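Local coordinates for protein 4-hydroxythreonine-4-phosphate dehydrogenase (Legionella pneumophila subsp. pneumophila, PDB 6XMY) that probably catalyses the NAD(P)-dependent oxidation of 4-(phosphooxy)-L-threonine in pyridoxine 5'-phosphate biosynthesis, a step that relies on a divalent metal ion, at residues A[181-186]-A[233-238]. Sequence-based numbering, arbitrary orientation.
Sequences LLIIKV and NTLKNQ
I184 and L235 form the middle of an apolar helix–helix contact between helices 180-197 and 223-237 of this PdxA-family enzyme, a member of the isocitrate/isopropylmalate dehydrogenase-like clan, away from the NAD and zinc sites. The two segments run in roughly the same direction, their axes inclined at 36° and 10.1 Å apart at closest approach. No hydrogen bond crosses between them; the join is mostly methyl groups laid on side chain and backbone. L235 points at the other helix and lays its fork against the backbone there: CD1 and CD2 each come to 4.1 Å from I184 CA, and CD2 also meets I184 O at 3.8 Å. The buried leucine continues past this pair to I187 and Q188, further along helix 180-197, and to V242 of strand 241-246. I183 adds a looser touch on L235 CD1 through CG2, while its side chain also packs on I227, I228 and A231. Q238 brings NE2 to 4.3 Å from I184 CG2, and its OE1 is hydrogen-bonded by Q188 NE2. The two branches of I184 divide the work: CG2, anti to the backbone N, lies 4.2 Å from L235 CD2, whereas the CG1 arm crosses T234 nearly at right angles and sets its CD1 3.8 Å from T234 CG2.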
ATOM      1  N   LEU A 181     -17.008  16.062   5.252  1.00 13.53           N
ATOM      2  CA  LEU A 181     -15.926  15.979   6.229  1.00 15.34           C
ATOM      3  C   LEU A 181     -14.895  14.930   5.842  1.00 12.55           C
ATOM      4  O   LEU A 181     -13.692  15.150   5.999  1.00 13.74           O
ATOM      5  CB  LEU A 181     -16.495  15.682   7.615  1.00 19.64           C
ATOM      6  CG  LEU A 181     -16.994  16.887   8.407  1.00 28.53           C
ATOM      7  CD1 LEU A 181     -17.373  16.471   9.821  1.00 31.21           C
ATOM      8  CD2 LEU A 181     -15.918  17.963   8.442  1.00 30.63           C
ATOM      9  N   LEU A 182     -15.342  13.781   5.331  1.00 11.64           N
ATOM     10  CA  LEU A 182     -14.388  12.749   4.937  1.00 10.91           C
ATOM     11  C   LEU A 182     -13.504  13.231   3.795  1.00 10.93           C
ATOM     12  O   LEU A 182     -12.285  13.041   3.819  1.00 12.37           O
ATOM     13  CB  LEU A 182     -15.107  11.456   4.549  1.00 11.92           C
ATOM     14  CG  LEU A 182     -14.176  10.351   4.018  1.00 10.79           C
ATOM     15  CD1 LEU A 182     -13.228   9.851   5.102  1.00 12.88           C
ATOM     16  CD2 LEU A 182     -14.988   9.204   3.451  1.00 13.09           C
ATOM     17  N   ILE A 183     -14.108  13.868   2.786  1.00 10.11           N
ATOM     18  CA  ILE A 183     -13.335  14.388   1.658  1.00  9.50           C
ATOM     19  C   ILE A 183     -12.305  15.396   2.146  1.00 10.26           C
ATOM     20  O   ILE A 183     -11.135  15.366   1.740  1.00 11.49           O
ATOM     21  CB  ILE A 183     -14.274  15.009   0.611  1.00 10.27           C
ATOM     22  CG1 ILE A 183     -15.158  13.928  -0.020  1.00 11.25           C
ATOM     23  CG2 ILE A 183     -13.473  15.733  -0.457  1.00 10.74           C
ATOM     24  CD1 ILE A 183     -16.243  14.506  -0.891  1.00 13.62           C
ATOM     25  N   ILE A 184     -12.728  16.299   3.034  1.00 11.13           N
ATOM     26  CA  ILE A 184     -11.813  17.295   3.591  1.00 11.21           C
ATOM     27  C   ILE A 184     -10.643  16.623   4.302  1.00  9.79           C
ATOM     28  O   ILE A 184      -9.477  16.973   4.083  1.00 12.82           O
ATOM     29  CB  ILE A 184     -12.578  18.252   4.520  1.00 10.88           C
ATOM     30  CG1 ILE A 184     -13.537  19.125   3.702  1.00 12.82           C
ATOM     31  CG2 ILE A 184     -11.600  19.112   5.315  1.00 12.30           C
ATOM     32  CD1 ILE A 184     -14.650  19.729   4.522  1.00 15.02           C
ATOM     33  N   LYS A 185     -10.937  15.651   5.165  1.00 11.38           N
ATOM     34  CA  LYS A 185      -9.881  15.032   5.956  1.00 11.26           C
ATOM     35  C   LYS A 185      -8.931  14.237   5.077  1.00 10.53           C
ATOM     36  O   LYS A 185      -7.711  14.257   5.288  1.00 13.08           O
ATOM     37  CB  LYS A 185     -10.504  14.147   7.031  1.00 13.91           C
ATOM     38  CG  LYS A 185     -11.150  14.960   8.138  1.00 16.57           C
ATOM     39  CD  LYS A 185     -11.938  14.085   9.087  1.00 22.44           C
ATOM     40  CE  LYS A 185     -12.542  14.911  10.212  1.00 26.04           C
ATOM     41  NZ  LYS A 185     -13.352  14.074  11.135  1.00 29.61           N
ATOM     42  N   VAL A 186      -9.475  13.527   4.085  1.00 10.12           N
ATOM     43  CA  VAL A 186      -8.639  12.782   3.149  1.00 10.16           C
ATOM     44  C   VAL A 186      -7.722  13.726   2.385  1.00 11.21           C
ATOM     45  O   VAL A 186      -6.512  13.486   2.261  1.00 11.26           O
ATOM     46  CB  VAL A 186      -9.517  11.952   2.196  1.00  8.95           C
ATOM     47  CG1 VAL A 186      -8.718  11.515   0.974  1.00 10.84           C
ATOM     48  CG2 VAL A 186     -10.087  10.755   2.936  1.00 11.06           C
ATOM     49  N   ASN A 233     -14.864  23.516  -1.918  1.00 11.33           N
ATOM     50  CA  ASN A 233     -14.859  24.932  -1.561  1.00 13.29           C
ATOM     51  C   ASN A 233     -14.190  25.159  -0.210  1.00 12.98           C
ATOM     52  O   ASN A 233     -13.408  26.106  -0.044  1.00 14.89           O
ATOM     53  CB  ASN A 233     -16.286  25.473  -1.527  1.00 16.19           C
ATOM     54  CG  ASN A 233     -16.886  25.617  -2.906  1.00 17.64           C
ATOM     55  OD1 ASN A 233     -16.170  25.633  -3.907  1.00 18.71           O
ATOM     56  ND2 ASN A 233     -18.207  25.738  -2.966  1.00 19.82           N
ATOM     57  N   THR A 234     -14.489  24.299   0.771  1.00 14.06           N
ATOM     58  CA  THR A 234     -13.849  24.413   2.078  1.00 13.25           C
ATOM     59  C   THR A 234     -12.344  24.245   1.951  1.00 13.48           C
ATOM     60  O   THR A 234     -11.569  25.026   2.518  1.00 14.18           O
ATOM     61  CB  THR A 234     -14.434  23.365   3.025  1.00 15.55           C
ATOM     62  OG1 THR A 234     -15.822  23.648   3.246  1.00 16.73           O
ATOM     63  CG2 THR A 234     -13.701  23.362   4.362  1.00 15.40           C
ATOM     64  N   LEU A 235     -11.910  23.240   1.189  1.00 13.10           N
ATOM     65  CA  LEU A 235     -10.480  23.010   0.998  1.00 13.01           C
ATOM     66  C   LEU A 235      -9.805  24.190   0.308  1.00 11.61           C
ATOM     67  O   LEU A 235      -8.708  24.602   0.705  1.00 13.45           O
ATOM     68  CB  LEU A 235     -10.273  21.721   0.205  1.00 12.57           C
ATOM     69  CG  LEU A 235     -10.574  20.469   1.022  1.00 12.81           C
ATOM     70  CD1 LEU A 235     -10.861  19.306   0.090  1.00 13.06           C
ATOM     71  CD2 LEU A 235      -9.415  20.123   1.929  1.00 14.15           C
ATOM     72  N   LYS A 236     -10.442  24.748  -0.726  1.00 12.12           N
ATOM     73  CA  LYS A 236      -9.896  25.933  -1.382  1.00 13.98           C
ATOM     74  C   LYS A 236      -9.716  27.078  -0.396  1.00 14.23           C
ATOM     75  O   LYS A 236      -8.705  27.788  -0.437  1.00 14.98           O
ATOM     76  CB  LYS A 236     -10.811  26.369  -2.532  1.00 17.08           C
ATOM     77  CG  LYS A 236     -10.717  25.499  -3.769  1.00 16.91           C
ATOM     78  CD  LYS A 236     -11.816  25.880  -4.765  1.00 19.31           C
ATOM     79  CE  LYS A 236     -11.795  25.011  -6.014  1.00 21.83           C
ATOM     80  NZ  LYS A 236     -13.017  25.212  -6.854  1.00 22.87           N
ATOM     81  N   ASN A 237     -10.685  27.274   0.497  1.00 14.11           N
ATOM     82  CA  ASN A 237     -10.571  28.350   1.475  1.00 14.35           C
ATOM     83  C   ASN A 237      -9.613  28.025   2.612  1.00 12.60           C
ATOM     84  O   ASN A 237      -9.306  28.913   3.416  1.00 12.36           O
ATOM     85  CB  ASN A 237     -11.948  28.756   2.001  1.00 16.26           C
ATOM     86  CG  ASN A 237     -12.742  29.538   0.981  1.00 22.28           C
ATOM     87  OD1 ASN A 237     -12.209  29.935  -0.055  1.00 23.89           O
ATOM     88  ND2 ASN A 237     -14.015  29.769   1.267  1.00 27.32           N
ATOM     89  N   GLN A 238      -9.139  26.784   2.703  1.00 13.28           N
ATOM     90  CA  GLN A 238      -7.987  26.452   3.528  1.00 13.46           C
ATOM     91  C   GLN A 238      -6.678  26.575   2.760  1.00 15.07           C
ATOM     92  O   GLN A 238      -5.612  26.311   3.327  1.00 16.86           O
ATOM     93  CB  GLN A 238      -8.129  25.037   4.099  1.00 13.16           C
ATOM     94  CG  GLN A 238      -9.337  24.875   4.995  1.00 15.83           C
ATOM     95  CD  GLN A 238      -9.532  23.456   5.452  1.00 17.40           C
ATOM     96  OE1 GLN A 238      -8.733  22.579   5.127  1.00 20.13           O
ATOM     97  NE2 GLN A 238     -10.593  23.215   6.213  1.00 16.89           N
TER